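Local coordinates for 23S rRNA (guanine(2535)-N(1))-methyltransferase (Streptomyces viridochromogenes, PDB 1O9G), which methylates N1 of guanine-2535 in 23S ribosomal RNA with S-adenosyl-L-methionine as methyl donor, and so confers resistance to the orthosomycin antibiotic avilamycin, at residues D15-V21 with A130-L134; A36-Q41 with L69-H73; V80-V85 with A148-V154; L97-P102 with G143-I149; L204-I210 with V238-A243. The protein carries 3 engineered substitutions. All coordinates share one frame; numbering follows the deposited sequence.

Contact 1 (D15-V21 with A130-L134); sequences DLACGVV and AARRL
Asp-15 and Arg-133 meet in a bidentate salt bridge that ties the loop ahead of helix 33-45 to helix 122-140, one of the helices added to the Rossmann-like methyltransferase fold between strands 77-84 and 147-151. The guanidinium approaches side-on: NE of Arg-133 gives its proton to OD2 of Asp-15 at 2.9 Å, and NH2 of Arg-133 gives one to OD1 of Asp-15, also at 2.9 Å. Both bonds are almost straight. The acid oxygens lie in the guanidinium plane, whereas both nitrogens come to the syn side of the carboxylate but tilted from its plane, the two planes being 24° apart. The bend of the arginine at chi3 (-70°) brings the NE edge round to the acid. OD2 also has Arg-137 as a second salt-bridge partner, which should favour the charged carboxylate.

Next to the salt bridge the packing is close and apolar. Val-21 pushes CG2 against the helix, 3.4 Å from the backbone N of Ala-131 and 3.6 Å from CB of Ala-130; the small alanines let the loop come in this near. The methyl CD1 of Leu-134 meets CB of Val-21 end-on, while CD2 of Leu-134 turns to CD2 of Leu-16. Beyond Leu-16 lies helix 64-72, which Leu-16 touches through Leu-71 and Leu-72.

Arg-133 is partly exposed although firmly bonded. The loose side is at Val-20, also partly exposed, which adds a single light touch: its CG1 rests 4.0 Å from CB of Ala-130.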
# COMPACT_ATOMS: atom_id res chain seq x y z
N ASP A 15 -1.85 15.88 6.23
CA ASP A 15 -2.10 16.13 4.82
C ASP A 15 -2.47 14.84 4.08
O ASP A 15 -3.13 14.90 3.06
CB ASP A 15 -0.90 16.72 4.10
CG ASP A 15 -0.60 18.13 4.53
OD1 ASP A 15 -1.40 18.73 5.29
OD2 ASP A 15 0.45 18.70 4.17
N LEU A 16 -2.04 13.69 4.60
CA LEU A 16 -2.32 12.38 4.01
C LEU A 16 -3.56 11.70 4.60
O LEU A 16 -3.88 10.58 4.25
CB LEU A 16 -1.08 11.46 4.10
CG LEU A 16 0.09 11.90 3.21
CD1 LEU A 16 1.36 11.13 3.66
CD2 LEU A 16 -0.21 11.72 1.76
N ALA A 17 -4.29 12.39 5.46
CA ALA A 17 -5.45 11.82 6.12
C ALA A 17 -6.50 11.42 5.09
O ALA A 17 -6.75 12.11 4.12
CB ALA A 17 -6.06 12.79 7.11
N CYS A 18 -7.16 10.31 5.32
CA CYS A 18 -8.16 9.87 4.40
C CYS A 18 -9.36 10.84 4.38
O CYS A 18 -9.85 11.26 5.43
CB CYS A 18 -8.56 8.47 4.77
SG CYS A 18 -9.49 7.60 3.50
N GLY A 19 -9.79 11.24 3.19
CA GLY A 19 -10.91 12.15 3.02
C GLY A 19 -10.57 13.63 2.97
O GLY A 19 -11.46 14.49 2.91
N VAL A 20 -9.29 13.96 3.01
CA VAL A 20 -8.83 15.34 2.90
C VAL A 20 -8.39 15.53 1.45
O VAL A 20 -9.14 16.07 0.64
CB VAL A 20 -7.72 15.66 3.94
CG1 VAL A 20 -7.15 17.08 3.77
CG2 VAL A 20 -8.26 15.44 5.33
N VAL A 21 -7.22 15.00 1.08
CA VAL A 21 -6.79 14.97 -0.31
C VAL A 21 -7.05 13.56 -0.91
O VAL A 21 -7.74 13.39 -1.93
CB VAL A 21 -5.31 15.37 -0.45
CG1 VAL A 21 -4.88 15.39 -1.96
CG2 VAL A 21 -5.07 16.74 0.22
N ALA A 130 -3.58 21.33 1.75
CA ALA A 130 -2.91 20.04 1.92
C ALA A 130 -2.49 19.50 0.54
O ALA A 130 -1.39 18.96 0.37
CB ALA A 130 -3.80 19.05 2.65
N ALA A 131 -3.35 19.65 -0.46
CA ALA A 131 -3.03 19.15 -1.82
C ALA A 131 -1.87 19.93 -2.41
O ALA A 131 -1.03 19.35 -3.07
CB ALA A 131 -4.25 19.24 -2.72
N ARG A 132 -1.84 21.25 -2.17
CA ARG A 132 -0.74 22.09 -2.62
C ARG A 132 0.57 21.63 -1.97
O ARG A 132 1.56 21.47 -2.67
CB ARG A 132 -0.99 23.56 -2.28
CG ARG A 132 0.21 24.45 -2.50
CD ARG A 132 0.00 25.89 -2.03
NE ARG A 132 -0.31 26.00 -0.60
CZ ARG A 132 0.58 25.82 0.39
NH1 ARG A 132 1.85 25.50 0.13
NH2 ARG A 132 0.21 25.95 1.66
N ARG A 133 0.57 21.40 -0.66
CA ARG A 133 1.78 20.97 0.03
C ARG A 133 2.27 19.60 -0.47
O ARG A 133 3.48 19.40 -0.69
CB ARG A 133 1.61 20.95 1.54
CG ARG A 133 1.50 22.32 2.20
CD ARG A 133 1.57 22.23 3.69
NE ARG A 133 0.36 21.60 4.23
CZ ARG A 133 -0.73 22.25 4.62
NH1 ARG A 133 -0.79 23.58 4.62
NH2 ARG A 133 -1.77 21.57 5.06
N LEU A 134 1.34 18.69 -0.68
CA LEU A 134 1.69 17.36 -1.18
C LEU A 134 2.31 17.48 -2.57
O LEU A 134 3.24 16.74 -2.88
CB LEU A 134 0.48 16.40 -1.18
CG LEU A 134 -0.02 15.96 0.19
CD1 LEU A 134 -1.34 15.20 0.01
CD2 LEU A 134 1.02 15.10 0.88

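Contact 2 (A36-Q41 with L69-H73); sequences ATEIFQ and LGLLH
Ala-36 opens the packing of helix 33-45 on helix 64-72: its carbonyl O lies 3.6 Å from CD2 of Leu-69, and its CB is a little farther from the same methyl. Thr-37 comes next and carries the polar link. Its OG1 stands anti to the backbone N (chi1 -175°), which carries the hydroxyl across to the edge of the His-73 imidazole, where OG1 and NE2 of His-73 share a short hydrogen bond of 2.6 Å. The threonine CB also rests against CD2 of Leu-72. Phe-40 then sets its CD2 over one face of the imidazole, toward the rim, 3.5 Å from CG of His-73; the two rings meet obliquely, their planes at 50°. CB of Phe-40 closes on Leu-69 CD2, and both residues continue down to Leu-55 and Leu-173 of the central sheet. Gln-41 finishes the row: its CG packs beside CE1 of His-73, and its NE2 donates to OG1 of Thr-37 at 2.9 Å.

The threonine hydroxyl is therefore gripped by two nitrogens. It accepts from Gln-41 while bonding His-73 NE2, so Gln-41 acts from the second shell, positioning the oxygen that holds the imidazole.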
# COMPACT_ATOMS: atom_id res chain seq x y z
N ALA A 36 1.77 2.41 8.40
CA ALA A 36 2.16 2.17 7.00
C ALA A 36 3.64 2.44 6.79
O ALA A 36 4.36 1.61 6.20
CB ALA A 36 1.34 3.02 6.06
N THR A 37 4.11 3.57 7.28
CA THR A 37 5.50 3.95 7.06
C THR A 37 6.44 3.05 7.89
O THR A 37 7.52 2.71 7.44
CB THR A 37 5.71 5.43 7.29
OG1 THR A 37 7.06 5.76 6.95
CG2 THR A 37 5.55 5.83 8.71
N GLU A 38 6.00 2.60 9.07
CA GLU A 38 6.79 1.68 9.89
C GLU A 38 7.00 0.35 9.15
O GLU A 38 8.10 -0.15 9.07
CB GLU A 38 6.11 1.44 11.24
CG GLU A 38 6.81 0.44 12.15
CD GLU A 38 8.12 0.94 12.75
OE1 GLU A 38 8.38 2.16 12.75
OE2 GLU A 38 8.91 0.10 13.24
N ILE A 39 5.93 -0.22 8.61
CA ILE A 39 6.02 -1.50 7.94
C ILE A 39 6.91 -1.34 6.70
O ILE A 39 7.77 -2.18 6.44
CB ILE A 39 4.62 -2.06 7.56
CG1 ILE A 39 3.78 -2.35 8.81
CG2 ILE A 39 4.79 -3.30 6.72
CD1 ILE A 39 2.31 -2.61 8.53
N PHE A 40 6.67 -0.29 5.91
CA PHE A 40 7.42 -0.09 4.68
C PHE A 40 8.92 0.06 4.96
O PHE A 40 9.76 -0.54 4.28
CB PHE A 40 6.88 1.12 3.89
CG PHE A 40 7.61 1.39 2.62
CD1 PHE A 40 7.50 0.52 1.57
CD2 PHE A 40 8.43 2.50 2.49
CE1 PHE A 40 8.17 0.75 0.40
CE2 PHE A 40 9.10 2.75 1.32
CZ PHE A 40 8.97 1.87 0.27
N GLN A 41 9.26 0.83 5.99
CA GLN A 41 10.66 1.03 6.35
C GLN A 41 11.30 -0.26 6.88
O GLN A 41 12.46 -0.52 6.59
CB GLN A 41 10.81 2.20 7.32
CG GLN A 41 10.48 3.53 6.66
CD GLN A 41 10.76 4.70 7.56
OE1 GLN A 41 11.92 4.92 7.92
NE2 GLN A 41 9.72 5.40 7.98
N LEU A 69 1.95 5.57 0.73
CA LEU A 69 3.33 5.19 0.63
C LEU A 69 4.02 5.85 -0.54
O LEU A 69 5.16 6.30 -0.44
CB LEU A 69 3.48 3.71 0.58
CG LEU A 69 3.07 3.01 1.87
CD1 LEU A 69 3.03 1.50 1.61
CD2 LEU A 69 4.02 3.35 3.02
N GLY A 70 3.32 5.92 -1.67
CA GLY A 70 3.84 6.53 -2.87
C GLY A 70 4.25 7.99 -2.66
O GLY A 70 5.31 8.42 -3.11
N LEU A 71 3.42 8.76 -1.96
CA LEU A 71 3.71 10.16 -1.68
C LEU A 71 4.74 10.29 -0.56
O LEU A 71 5.74 10.97 -0.69
CB LEU A 71 2.43 10.95 -1.35
CG LEU A 71 1.41 11.07 -2.50
CD1 LEU A 71 0.11 11.67 -2.00
CD2 LEU A 71 2.00 11.86 -3.64
N LEU A 72 4.50 9.60 0.54
CA LEU A 72 5.35 9.76 1.71
C LEU A 72 6.77 9.29 1.42
O LEU A 72 7.73 9.95 1.86
CB LEU A 72 4.73 9.03 2.91
CG LEU A 72 5.38 9.25 4.26
CD1 LEU A 72 5.41 10.71 4.62
CD2 LEU A 72 4.63 8.47 5.31
N HIS A 73 6.92 8.23 0.65
CA HIS A 73 8.20 7.60 0.37
C HIS A 73 8.65 7.74 -1.08
O HIS A 73 9.42 6.92 -1.60
CB HIS A 73 8.18 6.14 0.82
CG HIS A 73 8.15 5.99 2.30
ND1 HIS A 73 9.27 6.18 3.07
CD2 HIS A 73 7.13 5.73 3.15
CE1 HIS A 73 8.94 6.03 4.35
NE2 HIS A 73 7.65 5.75 4.41

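Contact 3 (V80-V85 with A148-V154); sequences VIASDV and AIRTADV
The guanidinium of Arg-150 has a water near its plane, at the edge, and this water bridges weakly from NH1 of Arg-150 to the carbonyl O of Ala-82. The carboxylate of Asp-84 lies on the other face of the sheet; its OD1 accepts the backbone N of Val-85 on the anti side at 2.7 Å, while OD2 is held by the backbone N of Gly-61.

Between these groups run the parallel strands 77-84 and 147-151. Ala-82 is bonded in both directions: its N donates to Ala-148 O at 2.8 Å, and its O receives Arg-150 N at 3.2 Å. Ala-148 N bonds back to Val-80 O. On the face with Asp-84, CB of Ala-82 meets CG1 of Ile-149 at 4.1 Å, and helix 87-98 covers the isoleucine. Ser-83 points to the opposite face; with OG set between the backbone N and the carbonyl carbon (chi1 61°), it binds Trp-56 NE1 and a water 2.6 Å from Ser-83 OG that also lies within bonding distance of Ala-152 O.

From Ser-83 on the pairing is less regular. Ala-152 N reaches Asp-84 O at 3.0 Å, but from well above the carbonyl plane, and CG1 of Val-85 lies against CA of Asp-153 at 3.4 Å. This is the C-terminal end of the strands, where Rossmann-like methyltransferases bind their cofactor. Backbone N of Asp-84 is buried without a partner, a polar cost consistent with the irregular pairing.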
# COMPACT_ATOMS: atom_id res chain seq x y z
N VAL A 80 5.14 2.34 -8.54
CA VAL A 80 4.20 1.52 -7.80
C VAL A 80 3.25 0.81 -8.76
O VAL A 80 2.94 1.29 -9.85
CB VAL A 80 3.42 2.35 -6.73
CG1 VAL A 80 4.37 2.96 -5.74
CG2 VAL A 80 2.60 3.43 -7.35
N ILE A 81 2.80 -0.35 -8.28
CA ILE A 81 1.87 -1.19 -9.01
C ILE A 81 0.72 -1.55 -8.09
O ILE A 81 0.95 -2.00 -6.98
CB ILE A 81 2.57 -2.47 -9.51
CG1 ILE A 81 3.80 -2.09 -10.36
CG2 ILE A 81 1.58 -3.33 -10.27
CD1 ILE A 81 4.70 -3.23 -10.76
N ALA A 82 -0.50 -1.38 -8.59
CA ALA A 82 -1.70 -1.74 -7.85
C ALA A 82 -2.49 -2.79 -8.63
O ALA A 82 -2.66 -2.70 -9.84
CB ALA A 82 -2.56 -0.57 -7.63
N SER A 83 -3.00 -3.75 -7.90
CA SER A 83 -3.97 -4.65 -8.50
C SER A 83 -4.91 -5.21 -7.43
O SER A 83 -4.60 -5.19 -6.23
CB SER A 83 -3.27 -5.76 -9.30
OG SER A 83 -2.42 -6.57 -8.51
N ASP A 84 -6.07 -5.65 -7.88
CA ASP A 84 -7.09 -6.27 -7.02
C ASP A 84 -8.10 -6.99 -7.90
O ASP A 84 -8.12 -6.80 -9.10
CB ASP A 84 -7.78 -5.24 -6.14
CG ASP A 84 -8.24 -5.79 -4.79
OD1 ASP A 84 -8.59 -6.99 -4.73
OD2 ASP A 84 -8.31 -5.11 -3.77
N VAL A 85 -8.96 -7.80 -7.30
CA VAL A 85 -9.80 -8.71 -8.06
C VAL A 85 -11.09 -8.12 -8.58
O VAL A 85 -11.58 -8.61 -9.59
CB VAL A 85 -10.15 -9.99 -7.26
CG1 VAL A 85 -8.92 -10.69 -6.79
CG2 VAL A 85 -11.07 -9.71 -6.07
N ALA A 148 0.83 1.96 -12.16
CA ALA A 148 -0.01 1.16 -13.03
C ALA A 148 -1.04 0.50 -12.10
O ALA A 148 -0.79 0.20 -10.93
CB ALA A 148 0.81 0.14 -13.70
N ILE A 149 -2.24 0.32 -12.64
CA ILE A 149 -3.31 -0.37 -11.94
C ILE A 149 -4.07 -1.25 -12.92
O ILE A 149 -4.47 -0.79 -13.98
CB ILE A 149 -4.22 0.63 -11.19
CG1 ILE A 149 -5.39 -0.06 -10.50
CG2 ILE A 149 -4.77 1.74 -12.09
CD1 ILE A 149 -6.05 0.82 -9.45
N ARG A 150 -4.29 -2.51 -12.54
CA ARG A 150 -5.02 -3.49 -13.37
C ARG A 150 -5.83 -4.41 -12.44
O ARG A 150 -5.54 -4.56 -11.27
CB ARG A 150 -4.07 -4.39 -14.22
CG ARG A 150 -3.37 -3.74 -15.41
CD ARG A 150 -2.64 -4.72 -16.30
NE ARG A 150 -1.98 -4.10 -17.48
CZ ARG A 150 -0.93 -3.28 -17.43
NH1 ARG A 150 -0.34 -2.92 -16.30
NH2 ARG A 150 -0.45 -2.83 -18.57
N THR A 151 -6.86 -5.03 -12.99
CA THR A 151 -7.58 -6.12 -12.33
C THR A 151 -6.80 -7.42 -12.43
O THR A 151 -6.38 -7.81 -13.52
CB THR A 151 -8.93 -6.32 -12.99
OG1 THR A 151 -9.65 -5.09 -12.99
CG2 THR A 151 -9.77 -7.26 -12.19
N ALA A 152 -6.61 -8.08 -11.31
CA ALA A 152 -6.02 -9.43 -11.26
C ALA A 152 -6.26 -10.13 -9.92
O ALA A 152 -6.19 -9.52 -8.86
CB ALA A 152 -4.54 -9.36 -11.54
N ASP A 153 -6.56 -11.42 -10.00
CA ASP A 153 -6.70 -12.26 -8.82
C ASP A 153 -5.32 -12.68 -8.35
O ASP A 153 -4.64 -13.41 -9.03
CB ASP A 153 -7.55 -13.48 -9.17
CG ASP A 153 -7.81 -14.37 -7.98
OD1 ASP A 153 -7.36 -14.05 -6.86
OD2 ASP A 153 -8.48 -15.41 -8.07
N VAL A 154 -4.91 -12.19 -7.18
CA VAL A 154 -3.59 -12.45 -6.61
C VAL A 154 -3.38 -13.94 -6.35
O VAL A 154 -2.25 -14.40 -6.32
CB VAL A 154 -3.37 -11.63 -5.32
CG1 VAL A 154 -4.29 -12.10 -4.17
CG2 VAL A 154 -1.92 -11.69 -4.89
O HOH W 1 -1.08 -3.02 -12.90
O HOH W 2 -3.76 -8.64 -7.63

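Contact 4 (L97-P102 with G143-I149); sequences LALLSP and GALPCAI
Leu-100 and Leu-145 are joined by the one direct hydrogen bond of this contact: Leu-145 N donates to Leu-100 O at 3.0 Å, nearly straight and approaching almost along the C=O axis. A water spans the same two residues, donating to Leu-145 O at 2.8 Å and only weakly to Leu-100 O. CA of Ala-144 adds a C-H...O contact to the same carbonyl.

The apolar contacts run to both sides of this point. Toward strand 147-151, CD1 of Leu-100 touches CB of Cys-147 at 4.0 Å, and CB of Leu-97 lies 4.1 Å from SG of Cys-147. CG of Leu-97 is anti to its carbonyl carbon (chi1 -71°), which sends CD1 out over the strand to CB of Ile-149, 3.8 Å away. Toward the other end, CB of Ala-144 touches both CB of Ser-101 and CD of Pro-102. Ser-101 OG turns elsewhere, capping the N-terminus of helix 102-119 at Gly-104 N.

Leu-100 O, just past the end of helix 87-98, thus has a firm donor in Leu-145 N. That bond pins the turn between two helices to the loop leading into edge strand 147-151, and Leu-100 and Leu-145 both touch Val-80 of the neighbouring strand.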
# COMPACT_ATOMS: atom_id res chain seq x y z
N LEU A 97 -4.54 6.84 -7.13
CA LEU A 97 -3.28 6.80 -7.88
C LEU A 97 -3.07 8.01 -8.78
O LEU A 97 -1.94 8.36 -9.09
CB LEU A 97 -3.12 5.53 -8.70
CG LEU A 97 -2.89 4.28 -7.91
CD1 LEU A 97 -2.60 3.18 -8.93
CD2 LEU A 97 -1.79 4.33 -6.92
N ALA A 98 -4.15 8.63 -9.22
CA ALA A 98 -4.06 9.87 -9.98
C ALA A 98 -3.30 10.95 -9.19
O ALA A 98 -2.71 11.84 -9.78
CB ALA A 98 -5.43 10.35 -10.40
N LEU A 99 -3.34 10.88 -7.86
CA LEU A 99 -2.65 11.82 -6.99
C LEU A 99 -1.14 11.64 -6.94
O LEU A 99 -0.46 12.43 -6.29
CB LEU A 99 -3.23 11.73 -5.57
CG LEU A 99 -4.74 11.98 -5.48
CD1 LEU A 99 -5.19 11.66 -4.08
CD2 LEU A 99 -5.09 13.40 -5.86
N LEU A 100 -0.61 10.64 -7.62
CA LEU A 100 0.83 10.41 -7.66
C LEU A 100 1.52 11.24 -8.73
O LEU A 100 2.71 11.06 -8.94
CB LEU A 100 1.14 8.93 -7.84
CG LEU A 100 0.69 8.08 -6.66
CD1 LEU A 100 0.94 6.65 -6.96
CD2 LEU A 100 1.38 8.49 -5.35
N SER A 101 0.79 12.12 -9.40
CA SER A 101 1.44 13.10 -10.27
C SER A 101 1.10 14.51 -9.84
O SER A 101 0.05 14.75 -9.26
CB SER A 101 1.06 12.90 -11.73
OG SER A 101 -0.21 13.45 -11.98
N PRO A 102 1.99 15.46 -10.10
CA PRO A 102 1.61 16.86 -9.84
C PRO A 102 0.30 17.27 -10.51
O PRO A 102 -0.50 17.96 -9.83
CB PRO A 102 2.80 17.64 -10.36
CG PRO A 102 3.96 16.69 -10.19
CD PRO A 102 3.38 15.34 -10.55
N GLY A 143 9.24 14.20 -8.64
CA GLY A 143 8.20 14.42 -9.63
C GLY A 143 7.21 13.25 -9.66
O GLY A 143 7.15 12.44 -8.74
N ALA A 144 6.45 13.16 -10.75
CA ALA A 144 5.43 12.14 -10.86
C ALA A 144 6.03 10.75 -10.60
O ALA A 144 7.11 10.44 -11.07
CB ALA A 144 4.77 12.15 -12.21
N LEU A 145 5.28 9.94 -9.87
CA LEU A 145 5.67 8.60 -9.56
C LEU A 145 4.98 7.64 -10.52
O LEU A 145 3.74 7.52 -10.48
CB LEU A 145 5.29 8.25 -8.13
CG LEU A 145 5.64 6.84 -7.68
CD1 LEU A 145 7.10 6.51 -7.80
CD2 LEU A 145 5.17 6.63 -6.23
N PRO A 146 5.73 6.96 -11.40
CA PRO A 146 5.11 6.02 -12.33
C PRO A 146 4.27 4.98 -11.57
O PRO A 146 4.68 4.49 -10.52
CB PRO A 146 6.30 5.38 -13.03
CG PRO A 146 7.35 6.42 -13.00
CD PRO A 146 7.18 7.07 -11.64
N CYS A 147 3.08 4.74 -12.08
CA CYS A 147 2.12 3.85 -11.44
C CYS A 147 1.29 3.14 -12.51
O CYS A 147 1.08 3.64 -13.60
CB CYS A 147 1.23 4.60 -10.44
SG CYS A 147 0.18 5.86 -11.17
N ALA A 148 0.83 1.96 -12.16
CA ALA A 148 -0.01 1.16 -13.03
C ALA A 148 -1.04 0.50 -12.10
O ALA A 148 -0.79 0.20 -10.93
CB ALA A 148 0.81 0.14 -13.70
N ILE A 149 -2.24 0.32 -12.64
CA ILE A 149 -3.31 -0.37 -11.94
C ILE A 149 -4.07 -1.25 -12.92
O ILE A 149 -4.47 -0.79 -13.98
CB ILE A 149 -4.22 0.63 -11.19
CG1 ILE A 149 -5.39 -0.06 -10.50
CG2 ILE A 149 -4.77 1.74 -12.09
CD1 ILE A 149 -6.05 0.82 -9.45
O HOH W 3 1.99 9.28 -11.75

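Contact 5 (L204-I210 with V238-A243); sequences LPAHAVI and VMVRAA. Engineered in segment 238-243: Met-239 (natural residue Leu).
Ile-210 and Val-240 form a hydrogen-bonded antiparallel pair, each N donating to the other's O: Ile-210 N to Val-240 O at 2.8 Å and Val-240 N to Ile-210 O at 2.9 Å. The first is nearly straight, at 173°. Val-209 and Arg-241 follow as the non-hydrogen-bonded pair. Beyond the ladder, the turn of residues 205-208 adds two more bonds: Ala-242 N donates to Ala-208 O at 2.9 Å, and Ala-243 N reaches Ala-206 O at 3.0 Å. The loop thus supplies acceptors for two N-H groups in the first turn of helix 242-247. C-H...O contacts fill in between, the shortest from CA of Met-239 to Ile-210 O at 3.1 Å.

Apolar packing divides between the two faces of the sheet. CB of Ile-210 meets CG2 of Val-240 at 3.9 Å, on the face where Leu-197 of helix 190-203 touches both residues. On the face with Val-209, its CG1 lies against CB of Met-239, an engineered selenomethionine in place of the natural leucine. At the turn, CB of Ala-242 sits among Leu-204, Pro-205 O and CB of Ala-208.

The aliphatic CG of Arg-241 rests on Ala-206 O at 3.4 Å, and the bend at chi3 (-53°) carries the guanidinium past His-207 O, at its edge, to Arg-46 O, which NH2 binds. An antiparallel strand 235-241 beside 209-214, in a sheet with order 3-2-1-4-5-7-6, is the signature of the class I, Rossmann-like methyltransferase fold.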
# COMPACT_ATOMS: atom_id res chain seq x y z
N LEU A 204 7.82 -13.01 -8.32
CA LEU A 204 8.75 -12.00 -7.79
C LEU A 204 10.20 -12.39 -7.93
O LEU A 204 10.53 -13.57 -7.99
CB LEU A 204 8.48 -11.78 -6.31
CG LEU A 204 7.15 -11.13 -6.00
CD1 LEU A 204 6.85 -11.25 -4.50
CD2 LEU A 204 7.17 -9.68 -6.45
N PRO A 205 11.10 -11.40 -7.91
CA PRO A 205 12.52 -11.73 -7.80
C PRO A 205 12.80 -12.33 -6.41
O PRO A 205 12.03 -12.08 -5.47
CB PRO A 205 13.21 -10.39 -8.01
CG PRO A 205 12.23 -9.38 -7.54
CD PRO A 205 10.87 -9.95 -7.85
N ALA A 206 13.87 -13.12 -6.31
CA ALA A 206 14.18 -13.92 -5.14
C ALA A 206 14.32 -13.07 -3.88
O ALA A 206 13.92 -13.48 -2.78
CB ALA A 206 15.44 -14.69 -5.38
N HIS A 207 14.86 -11.88 -4.04
CA HIS A 207 15.10 -10.99 -2.89
C HIS A 207 13.89 -10.26 -2.35
O HIS A 207 13.98 -9.62 -1.31
CB HIS A 207 16.14 -9.93 -3.22
CG HIS A 207 15.70 -8.97 -4.29
ND1 HIS A 207 15.13 -7.74 -4.03
CD2 HIS A 207 15.74 -9.10 -5.63
CE1 HIS A 207 14.83 -7.16 -5.17
NE2 HIS A 207 15.18 -7.96 -6.16
N ALA A 208 12.77 -10.30 -3.07
CA ALA A 208 11.64 -9.46 -2.73
C ALA A 208 11.15 -9.76 -1.32
O ALA A 208 11.06 -10.92 -0.92
CB ALA A 208 10.51 -9.68 -3.71
N VAL A 209 10.75 -8.72 -0.62
CA VAL A 209 10.13 -8.80 0.69
C VAL A 209 8.64 -8.64 0.53
O VAL A 209 8.17 -7.64 -0.02
CB VAL A 209 10.69 -7.73 1.62
CG1 VAL A 209 10.00 -7.74 2.97
CG2 VAL A 209 12.22 -7.88 1.75
N ILE A 210 7.91 -9.63 1.03
CA ILE A 210 6.46 -9.64 1.06
C ILE A 210 5.98 -9.34 2.47
O ILE A 210 6.20 -10.11 3.38
CB ILE A 210 5.88 -10.97 0.59
CG1 ILE A 210 6.39 -11.36 -0.80
CG2 ILE A 210 4.36 -10.89 0.59
CD1 ILE A 210 6.22 -12.79 -1.13
N VAL A 238 3.47 -9.40 9.12
CA VAL A 238 4.53 -10.39 8.96
C VAL A 238 5.19 -10.11 7.61
O VAL A 238 4.53 -9.68 6.68
CB VAL A 238 3.99 -11.83 9.07
CG1 VAL A 238 3.04 -12.17 7.93
CG2 VAL A 238 5.15 -12.81 9.15
N MSE A 239 6.50 -10.34 7.57
CA MSE A 239 7.25 -10.20 6.33
C MSE A 239 8.00 -11.49 6.04
O MSE A 239 8.56 -12.07 6.93
CB MSE A 239 8.31 -9.11 6.48
CG MSE A 239 7.80 -7.76 6.86
SE MSE A 239 9.24 -6.49 7.02
CE MSE A 239 10.75 -7.73 7.35
N VAL A 240 7.99 -11.87 4.77
CA VAL A 240 8.72 -13.03 4.30
C VAL A 240 9.49 -12.69 3.03
O VAL A 240 9.17 -11.78 2.31
CB VAL A 240 7.77 -14.24 4.00
CG1 VAL A 240 7.05 -14.71 5.26
CG2 VAL A 240 6.83 -13.94 2.93
N ARG A 241 10.52 -13.46 2.77
CA ARG A 241 11.28 -13.32 1.56
C ARG A 241 10.75 -14.25 0.49
O ARG A 241 10.50 -15.41 0.77
CB ARG A 241 12.74 -13.66 1.84
CG ARG A 241 13.60 -13.60 0.61
CD ARG A 241 15.04 -13.24 0.84
NE ARG A 241 15.21 -12.02 1.61
CZ ARG A 241 15.68 -11.95 2.85
NH1 ARG A 241 15.97 -13.06 3.54
NH2 ARG A 241 15.85 -10.74 3.42
N ALA A 242 10.68 -13.78 -0.74
CA ALA A 242 10.15 -14.56 -1.86
C ALA A 242 10.89 -15.89 -2.00
O ALA A 242 10.25 -16.93 -2.08
CB ALA A 242 10.20 -13.77 -3.14
N ALA A 243 12.22 -15.86 -1.97
CA ALA A 243 13.02 -17.09 -2.10
C ALA A 243 12.66 -18.10 -1.03
O ALA A 243 12.66 -19.31 -1.30
CB ALA A 243 14.50 -16.78 -2.04

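Contacts 3, 4 and 5 all reach the seven-stranded sheet, contacts 3 and 5 toward its two sides with centres about 18 Å apart. Contacts 3 and 4 share Ala-148 and Ile-149, and Val-80 joins them by packing on Leu-100 and Cys-147. Contact 2 joins two helices that both rest on the sheet and touches contact 4, where Leu-71 CD2 lies 3.8 Å from Leu-100 CD2. Leu-71 also meets Leu-16, carrying the packing on to contact 1, whose centre is about 31 Å from that of contact 5. By analogy with related folds, the cofactor site probably lies near the Asp-84 end of contact 3.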